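Local coordinates for protein cryptic loci regulator 2 (Schizosaccharomyces pombe 972h-, PDB 5IKJ) that acts upstream of histone deacetylases to promote heterochromatic gene silencing and is required for nucleosome positioning and for silencing by the SHREC repressor complex, at residues L187-W192 / C204-C209; C17-G22 / Y191-D196. One frame throughout, in Å; residues are numbered along the deposited sequence.

Contact 1 of 2, residues L187-W192 / C204-C209; sequences LHHLYW and CCCVLC. With ZN (zinc ion), chain C.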
ATOM      1  N   LEU A 187      11.879   4.969 -19.344  1.00 55.15           N
ATOM      2  CA  LEU A 187      11.829   5.034 -17.887  1.00 54.59           C
ATOM      3  C   LEU A 187      11.465   3.686 -17.277  1.00 60.16           C
ATOM      4  O   LEU A 187      12.017   3.301 -16.239  1.00 62.77           O
ATOM      5  CB  LEU A 187      10.831   6.101 -17.439  1.00 60.87           C
ATOM      6  CG  LEU A 187      11.409   7.449 -17.013  1.00 66.50           C
ATOM      7  CD1 LEU A 187      10.280   8.369 -16.607  1.00 60.37           C
ATOM      8  CD2 LEU A 187      12.405   7.303 -15.864  1.00 67.88           C
ATOM      9  N   HIS A 188      10.536   2.960 -17.896  1.00 52.73           N
ATOM     10  CA  HIS A 188      10.132   1.672 -17.342  1.00 53.13           C
ATOM     11  C   HIS A 188      11.288   0.681 -17.358  1.00 47.42           C
ATOM     12  O   HIS A 188      11.473  -0.079 -16.401  1.00 51.44           O
ATOM     13  CB  HIS A 188       8.930   1.127 -18.110  1.00 59.02           C
ATOM     14  CG  HIS A 188       7.682   1.931 -17.913  1.00 67.26           C
ATOM     15  ND1 HIS A 188       6.887   1.804 -16.795  1.00 58.74           N
ATOM     16  CD2 HIS A 188       7.099   2.878 -18.685  1.00 52.07           C
ATOM     17  CE1 HIS A 188       5.866   2.636 -16.887  1.00 56.65           C
ATOM     18  NE2 HIS A 188       5.970   3.299 -18.025  1.00 62.57           N
ATOM     19  N   HIS A 189      12.082   0.678 -18.431  1.00 47.02           N
ATOM     20  CA  HIS A 189      13.276  -0.160 -18.458  1.00 50.23           C
ATOM     21  C   HIS A 189      14.319   0.345 -17.470  1.00 59.02           C
ATOM     22  O   HIS A 189      14.967  -0.453 -16.782  1.00 54.85           O
ATOM     23  CB  HIS A 189      13.855  -0.207 -19.870  1.00 52.32           C
ATOM     24  CG  HIS A 189      14.851  -1.305 -20.073  1.00 53.41           C
ATOM     25  ND1 HIS A 189      14.482  -2.625 -20.219  1.00 55.20           N
ATOM     26  CD2 HIS A 189      16.203  -1.283 -20.149  1.00 57.82           C
ATOM     27  CE1 HIS A 189      15.562  -3.368 -20.379  1.00 58.48           C
ATOM     28  NE2 HIS A 189      16.620  -2.578 -20.340  1.00 61.39           N
ATOM     29  N   LEU A 190      14.501   1.666 -17.388  1.00 57.10           N
ATOM     30  CA  LEU A 190      15.410   2.226 -16.395  1.00 56.37           C
ATOM     31  C   LEU A 190      15.026   1.779 -14.992  1.00 50.30           C
ATOM     32  O   LEU A 190      15.889   1.396 -14.193  1.00 52.30           O
ATOM     33  CB  LEU A 190      15.407   3.753 -16.481  1.00 55.02           C
ATOM     34  CG  LEU A 190      16.286   4.479 -15.456  1.00 55.98           C
ATOM     35  CD1 LEU A 190      17.750   4.118 -15.647  1.00 59.37           C
ATOM     36  CD2 LEU A 190      16.089   5.986 -15.537  1.00 60.26           C
ATOM     37  N   TYR A 191      13.732   1.828 -14.673  1.00 51.17           N
ATOM     38  CA  TYR A 191      13.271   1.441 -13.346  1.00 54.03           C
ATOM     39  C   TYR A 191      13.511  -0.043 -13.089  1.00 55.97           C
ATOM     40  O   TYR A 191      13.811  -0.443 -11.960  1.00 52.53           O
ATOM     41  CB  TYR A 191      11.791   1.790 -13.202  1.00 49.21           C
ATOM     42  CG  TYR A 191      11.171   1.369 -11.894  1.00 62.47           C
ATOM     43  CD1 TYR A 191      11.354   2.121 -10.741  1.00 67.08           C
ATOM     44  CD2 TYR A 191      10.385   0.228 -11.815  1.00 61.25           C
ATOM     45  CE1 TYR A 191      10.780   1.741  -9.544  1.00 65.11           C
ATOM     46  CE2 TYR A 191       9.807  -0.158 -10.625  1.00 63.96           C
ATOM     47  CZ  TYR A 191      10.008   0.601  -9.493  1.00 68.70           C
ATOM     48  OH  TYR A 191       9.433   0.217  -8.303  1.00 84.60           O
ATOM     49  N   TRP A 192      13.385  -0.873 -14.127  1.00 50.91           N
ATOM     50  CA  TRP A 192      13.678  -2.294 -13.983  1.00 44.67           C
ATOM     51  C   TRP A 192      15.162  -2.530 -13.732  1.00 58.83           C
ATOM     52  O   TRP A 192      15.533  -3.435 -12.976  1.00 57.44           O
ATOM     53  CB  TRP A 192      13.221  -3.046 -15.232  1.00 46.44           C
ATOM     54  CG  TRP A 192      13.645  -4.479 -15.270  1.00 59.15           C
ATOM     55  CD1 TRP A 192      13.045  -5.529 -14.639  1.00 53.33           C
ATOM     56  CD2 TRP A 192      14.758  -5.027 -15.987  1.00 56.17           C
ATOM     57  NE1 TRP A 192      13.718  -6.695 -14.913  1.00 58.99           N
ATOM     58  CE2 TRP A 192      14.774  -6.413 -15.739  1.00 57.51           C
ATOM     59  CE3 TRP A 192      15.746  -4.478 -16.812  1.00 54.95           C
ATOM     60  CZ2 TRP A 192      15.737  -7.259 -16.285  1.00 52.25           C
ATOM     61  CZ3 TRP A 192      16.702  -5.319 -17.353  1.00 54.22           C
ATOM     62  CH2 TRP A 192      16.690  -6.695 -17.088  1.00 55.38           C
ATOM     63  N   CYS A 204      10.032  -6.748 -16.374  1.00 60.95           N
ATOM     64  CA  CYS A 204      10.046  -5.373 -16.853  1.00 61.16           C
ATOM     65  C   CYS A 204       8.747  -5.051 -17.578  1.00 57.09           C
ATOM     66  O   CYS A 204       8.222  -5.874 -18.333  1.00 60.32           O
ATOM     67  CB  CYS A 204      11.235  -5.140 -17.789  1.00 47.58           C
ATOM     68  SG  CYS A 204      11.458  -3.414 -18.293  1.00 49.32           S
ATOM     69  N   CYS A 205       8.235  -3.844 -17.347  1.00 55.70           N
ATOM     70  CA  CYS A 205       7.002  -3.387 -17.974  1.00 57.01           C
ATOM     71  C   CYS A 205       7.238  -2.589 -19.250  1.00 57.51           C
ATOM     72  O   CYS A 205       6.265  -2.175 -19.888  1.00 59.34           O
ATOM     73  CB  CYS A 205       6.197  -2.525 -16.995  1.00 54.19           C
ATOM     74  SG  CYS A 205       5.879  -3.288 -15.392  1.00 70.00           S
ATOM     75  N   CYS A 206       8.490  -2.365 -19.640  1.00 56.49           N
ATOM     76  CA  CYS A 206       8.767  -1.476 -20.756  1.00 53.62           C
ATOM     77  C   CYS A 206       8.311  -2.106 -22.070  1.00 53.44           C
ATOM     78  O   CYS A 206       8.096  -3.316 -22.172  1.00 54.97           O
ATOM     79  CB  CYS A 206      10.256  -1.136 -20.821  1.00 46.69           C
ATOM     80  SG  CYS A 206      11.230  -2.206 -21.905  1.00 56.10           S
ATOM     81  N   VAL A 207       8.184  -1.260 -23.094  1.00 58.75           N
ATOM     82  CA  VAL A 207       7.584  -1.693 -24.352  1.00 55.88           C
ATOM     83  C   VAL A 207       8.472  -2.707 -25.059  1.00 57.48           C
ATOM     84  O   VAL A 207       7.972  -3.599 -25.754  1.00 59.96           O
ATOM     85  CB  VAL A 207       7.304  -0.482 -25.264  1.00 58.61           C
ATOM     86  CG1 VAL A 207       6.398  -0.891 -26.420  1.00 72.53           C
ATOM     87  CG2 VAL A 207       6.676   0.667 -24.480  1.00 80.51           C
ATOM     88  N   LEU A 208       9.792  -2.597 -24.902  1.00 54.48           N
ATOM     89  CA  LEU A 208      10.701  -3.443 -25.667  1.00 56.39           C
ATOM     90  C   LEU A 208      10.870  -4.823 -25.045  1.00 46.98           C
ATOM     91  O   LEU A 208      11.198  -5.779 -25.757  1.00 52.01           O
ATOM     92  CB  LEU A 208      12.058  -2.751 -25.809  1.00 55.18           C
ATOM     93  CG  LEU A 208      12.048  -1.413 -26.556  1.00 51.69           C
ATOM     94  CD1 LEU A 208      13.458  -0.849 -26.656  1.00 56.35           C
ATOM     95  CD2 LEU A 208      11.435  -1.543 -27.944  1.00 54.09           C
ATOM     96  N   CYS A 209      10.652  -4.955 -23.737  1.00 42.86           N
ATOM     97  CA  CYS A 209      10.676  -6.264 -23.097  1.00 48.35           C
ATOM     98  C   CYS A 209       9.307  -6.925 -23.071  1.00 56.45           C
ATOM     99  O   CYS A 209       9.225  -8.159 -23.060  1.00 53.81           O
ATOM    100  CB  CYS A 209      11.197  -6.147 -21.660  1.00 53.49           C
ATOM    101  SG  CYS A 209      12.804  -5.334 -21.503  1.00 54.79           S
TER
HETATM  102 ZN    ZN C 601      12.510  -3.353 -20.258  1.00 47.72          ZN
HETATM  103  O   HOH W   1       9.687  -2.195 -15.452  1.00 54.06           O
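His189 and three cysteines close round a zinc ion that pins the segment 204-209, a loop running into a short helix, to the helix carrying residues 187-192. The imidazole comes in with its ND1, 2.1 Å from the zinc; its CG lies anti to the backbone N (chi1 -165°), which carries the ring off the helix toward the metal. Cys204 SG reaches the zinc at 2.2 Å, while Cys206 SG and Cys209 SG, each at 2.4 Å, complete the four ligands. The Cys209 sulfur sits near the plane of the imidazole, at its edge, whereas those of Cys204 and Cys206 approach that ring obliquely. Two backbone amides steady the thiolates: Cys206 N donates to Cys204 SG, and Cys209 N donates to Cys206 SG as an N-cap bond of the short helix. Trp192, one turn beyond His188, lays a face of its indole against Cys204, whose CB stands 3.7 Å from the centroid of the five-membered ring in a CH-pi contact. Its indole NE1 is engaged by Asn200 O. With an alanine at Trp192 the indole is gone, and the Cys204 loop and the His189 ring would probably be held less firmly, with Asn200 O losing its N-H partner. One residue before the zinc-binding histidine, His188 rests its CB on Cys206 CA at 3.7 Å, and a water joins His188 O to Cys205 N. The imidazole NE2 is held by Asp21. A helix-borne histidine joined to a Cys-X-Cys-X-X-Cys segment gives a zinc site of three cysteines and one histidine; four protein ligands are consistent with a structural role.

Contact 2 of 2, residues C17-G22 / Y191-D196; sequences CVWSDG and YWLISD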
ATOM      1  N   CYS A  17      23.610   4.068 -12.359  1.00 60.68           N
ATOM      2  CA  CYS A  17      23.146   2.689 -12.429  1.00 50.62           C
ATOM      3  C   CYS A  17      24.268   1.737 -12.038  1.00 60.73           C
ATOM      4  O   CYS A  17      25.395   1.858 -12.527  1.00 68.95           O
ATOM      5  CB  CYS A  17      22.649   2.361 -13.836  1.00 50.84           C
ATOM      6  SG  CYS A  17      21.082   3.133 -14.264  1.00 64.88           S
ATOM      7  N   VAL A  18      23.955   0.786 -11.157  1.00 59.98           N
ATOM      8  CA  VAL A  18      24.949  -0.198 -10.741  1.00 50.56           C
ATOM      9  C   VAL A  18      25.288  -1.136 -11.893  1.00 55.08           C
ATOM     10  O   VAL A  18      26.454  -1.500 -12.090  1.00 63.81           O
ATOM     11  CB  VAL A  18      24.444  -0.968  -9.506  1.00 63.49           C
ATOM     12  CG1 VAL A  18      25.317  -2.187  -9.224  1.00 68.37           C
ATOM     13  CG2 VAL A  18      24.415  -0.050  -8.293  1.00 57.80           C
ATOM     14  N   TRP A  19      24.285  -1.549 -12.665  1.00 53.36           N
ATOM     15  CA  TRP A  19      24.494  -2.466 -13.775  1.00 56.45           C
ATOM     16  C   TRP A  19      23.642  -2.027 -14.959  1.00 54.90           C
ATOM     17  O   TRP A  19      22.693  -1.251 -14.815  1.00 58.24           O
ATOM     18  CB  TRP A  19      24.158  -3.913 -13.383  1.00 50.52           C
ATOM     19  CG  TRP A  19      22.718  -4.274 -13.569  1.00 56.41           C
ATOM     20  CD1 TRP A  19      21.675  -3.944 -12.753  1.00 56.07           C
ATOM     21  CD2 TRP A  19      22.161  -5.047 -14.640  1.00 48.62           C
ATOM     22  NE1 TRP A  19      20.503  -4.461 -13.252  1.00 59.07           N
ATOM     23  CE2 TRP A  19      20.774  -5.141 -14.409  1.00 52.02           C
ATOM     24  CE3 TRP A  19      22.700  -5.665 -15.771  1.00 51.65           C
ATOM     25  CZ2 TRP A  19      19.921  -5.830 -15.269  1.00 56.78           C
ATOM     26  CZ3 TRP A  19      21.851  -6.347 -16.624  1.00 49.79           C
ATOM     27  CH2 TRP A  19      20.477  -6.424 -16.368  1.00 50.42           C
ATOM     28  N   SER A  20      23.990  -2.543 -16.136  1.00 47.62           N
ATOM     29  CA  SER A  20      23.317  -2.166 -17.369  1.00 58.42           C
ATOM     30  C   SER A  20      23.345  -3.334 -18.343  1.00 52.82           C
ATOM     31  O   SER A  20      24.365  -4.012 -18.485  1.00 48.12           O
ATOM     32  CB  SER A  20      23.975  -0.938 -18.011  1.00 69.63           C
ATOM     33  OG  SER A  20      23.587  -0.804 -19.367  1.00 55.31           O
ATOM     34  N   ASP A  21      22.214  -3.561 -19.011  1.00 48.67           N
ATOM     35  CA  ASP A  21      22.113  -4.545 -20.078  1.00 48.23           C
ATOM     36  C   ASP A  21      22.415  -3.949 -21.448  1.00 52.39           C
ATOM     37  O   ASP A  21      22.251  -4.638 -22.461  1.00 54.87           O
ATOM     38  CB  ASP A  21      20.714  -5.168 -20.086  1.00 50.88           C
ATOM     39  CG  ASP A  21      19.640  -4.183 -20.508  1.00 63.00           C
ATOM     40  OD1 ASP A  21      19.843  -2.962 -20.328  1.00 58.98           O
ATOM     41  OD2 ASP A  21      18.592  -4.626 -21.020  1.00 54.47           O
ATOM     42  N   GLY A  22      22.854  -2.694 -21.500  1.00 49.53           N
ATOM     43  CA  GLY A  22      23.060  -2.041 -22.779  1.00 55.74           C
ATOM     44  C   GLY A  22      24.102  -2.748 -23.622  1.00 56.71           C
ATOM     45  O   GLY A  22      25.064  -3.326 -23.112  1.00 60.43           O
ATOM     46  N   TYR A 191      13.732   1.828 -14.673  1.00 51.17           N
ATOM     47  CA  TYR A 191      13.271   1.441 -13.346  1.00 54.03           C
ATOM     48  C   TYR A 191      13.511  -0.043 -13.089  1.00 55.97           C
ATOM     49  O   TYR A 191      13.811  -0.443 -11.960  1.00 52.53           O
ATOM     50  CB  TYR A 191      11.791   1.790 -13.202  1.00 49.21           C
ATOM     51  CG  TYR A 191      11.171   1.369 -11.894  1.00 62.47           C
ATOM     52  CD1 TYR A 191      11.354   2.121 -10.741  1.00 67.08           C
ATOM     53  CD2 TYR A 191      10.385   0.228 -11.815  1.00 61.25           C
ATOM     54  CE1 TYR A 191      10.780   1.741  -9.544  1.00 65.11           C
ATOM     55  CE2 TYR A 191       9.807  -0.158 -10.625  1.00 63.96           C
ATOM     56  CZ  TYR A 191      10.008   0.601  -9.493  1.00 68.70           C
ATOM     57  OH  TYR A 191       9.433   0.217  -8.303  1.00 84.60           O
ATOM     58  N   TRP A 192      13.385  -0.873 -14.127  1.00 50.91           N
ATOM     59  CA  TRP A 192      13.678  -2.294 -13.983  1.00 44.67           C
ATOM     60  C   TRP A 192      15.162  -2.530 -13.732  1.00 58.83           C
ATOM     61  O   TRP A 192      15.533  -3.435 -12.976  1.00 57.44           O
ATOM     62  CB  TRP A 192      13.221  -3.046 -15.232  1.00 46.44           C
ATOM     63  CG  TRP A 192      13.645  -4.479 -15.270  1.00 59.15           C
ATOM     64  CD1 TRP A 192      13.045  -5.529 -14.639  1.00 53.33           C
ATOM     65  CD2 TRP A 192      14.758  -5.027 -15.987  1.00 56.17           C
ATOM     66  NE1 TRP A 192      13.718  -6.695 -14.913  1.00 58.99           N
ATOM     67  CE2 TRP A 192      14.774  -6.413 -15.739  1.00 57.51           C
ATOM     68  CE3 TRP A 192      15.746  -4.478 -16.812  1.00 54.95           C
ATOM     69  CZ2 TRP A 192      15.737  -7.259 -16.285  1.00 52.25           C
ATOM     70  CZ3 TRP A 192      16.702  -5.319 -17.353  1.00 54.22           C
ATOM     71  CH2 TRP A 192      16.690  -6.695 -17.088  1.00 55.38           C
ATOM     72  N   LEU A 193      16.027  -1.726 -14.356  1.00 49.23           N
ATOM     73  CA  LEU A 193      17.465  -1.918 -14.200  1.00 52.04           C
ATOM     74  C   LEU A 193      17.903  -1.699 -12.759  1.00 48.34           C
ATOM     75  O   LEU A 193      18.798  -2.393 -12.265  1.00 52.70           O
ATOM     76  CB  LEU A 193      18.226  -0.976 -15.133  1.00 51.57           C
ATOM     77  CG  LEU A 193      18.344  -1.403 -16.598  1.00 58.22           C
ATOM     78  CD1 LEU A 193      18.958  -0.279 -17.419  1.00 53.86           C
ATOM     79  CD2 LEU A 193      19.171  -2.676 -16.731  1.00 51.99           C
ATOM     80  N   ILE A 194      17.286  -0.742 -12.065  1.00 48.07           N
ATOM     81  CA  ILE A 194      17.694  -0.434 -10.700  1.00 52.04           C
ATOM     82  C   ILE A 194      16.891  -1.192  -9.649  1.00 59.11           C
ATOM     83  O   ILE A 194      17.318  -1.253  -8.487  1.00 58.72           O
ATOM     84  CB  ILE A 194      17.594   1.076 -10.421  1.00 62.49           C
ATOM     85  CG1 ILE A 194      16.150   1.547 -10.523  1.00 62.73           C
ATOM     86  CG2 ILE A 194      18.478   1.864 -11.377  1.00 56.19           C
ATOM     87  CD1 ILE A 194      15.452   1.648  -9.201  1.00 66.25           C
ATOM     88  N   SER A 195      15.745  -1.769 -10.016  1.00 58.70           N
ATOM     89  CA  SER A 195      14.857  -2.416  -9.054  1.00 56.14           C
ATOM     90  C   SER A 195      14.975  -3.937  -9.057  1.00 53.29           C
ATOM     91  O   SER A 195      15.098  -4.546  -7.990  1.00 61.47           O
ATOM     92  CB  SER A 195      13.404  -2.011  -9.324  1.00 52.58           C
ATOM     93  OG  SER A 195      13.149  -0.696  -8.861  1.00 78.98           O
ATOM     94  N   ASP A 196      14.934  -4.568 -10.227  1.00 53.77           N
ATOM     95  CA  ASP A 196      14.923  -6.028 -10.301  1.00 53.16           C
ATOM     96  C   ASP A 196      16.313  -6.550  -9.959  1.00 58.75           C
ATOM     97  O   ASP A 196      17.229  -6.510 -10.782  1.00 63.38           O
ATOM     98  CB  ASP A 196      14.481  -6.492 -11.684  1.00 56.78           C
ATOM     99  CG  ASP A 196      14.308  -8.001 -11.766  1.00 62.62           C
ATOM    100  OD1 ASP A 196      14.434  -8.675 -10.722  1.00 56.17           O
ATOM    101  OD2 ASP A 196      14.036  -8.511 -12.873  1.00 66.13           O
TER
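Trp19 reaches over to Leu193 with both its indole N-H and one ring face. The polar part is a weak hydrogen bond from Trp19 NE1 to Leu193 O, 2.9 Å long but bent to 122° at the hydrogen. The same carbonyl also receives a weak bond from a polar side chain of another protein chain. Backbone bonds link Val18 and Ile194 to that other chain as well, which places this contact at an interface with that chain.

The apolar part centres on Leu193. Its CG lies anti to the carbonyl carbon (chi1 -80°), and the branch CD2 ends over the benzo part of the Trp19 indole, 3.9 Å from the centroid of the six-membered ring, a CH-pi contact; the two side chains cross at about a right angle. The Trp19 indole also meets Trp192, whose CH2 lies near the Trp19 plane and 3.8 Å from Trp19 CZ2. The two ring planes are turned 68° apart. Away from the indoles, Cys17 SG packs on Ile194 CG2 at 4.1 Å.

Asp21 adds van der Waals contact: its OD1 comes to 3.7 Å from Leu193 CD2 while OD2 lies obliquely to the Trp192 ring. The carboxylate takes its bonds elsewhere, OD1 from Tyr151 and OD2 from His189. Beside it, Ser20 OG accepts from Gly22 N at 2.9 Å in an ST turn, and is also bonded to Thr149 O.

Chemically, then, the attachment of the N-terminal loop to the helix is mainly apolar and aromatic: the one direct hydrogen bond across it is weak, and the carboxylate of Asp21 borders the leucine while its polar grip is spent on partners outside the 191-196 segment.

Contacts 1 and 2 are built on the same helix, 183-195, and share Tyr191 and Trp192; their centres lie 10 Å apart. The polar bridge between them is Asp21 OD2 of contact 2, 2.9 Å from His189 NE2 of contact 1 in a probable hydrogen bond. Because His189 binds zinc through its other nitrogen, Asp21 acts as a second-shell residue that is likely to fix the imidazole's rotation and may make it a stronger electron donor. Trp192 spans both contacts, with its side chain about 5 Å from the zinc. A second touch, Leu190 CD1 to Cys17 SG at 3.7 Å, joins the N-terminal segment to the helix by packing.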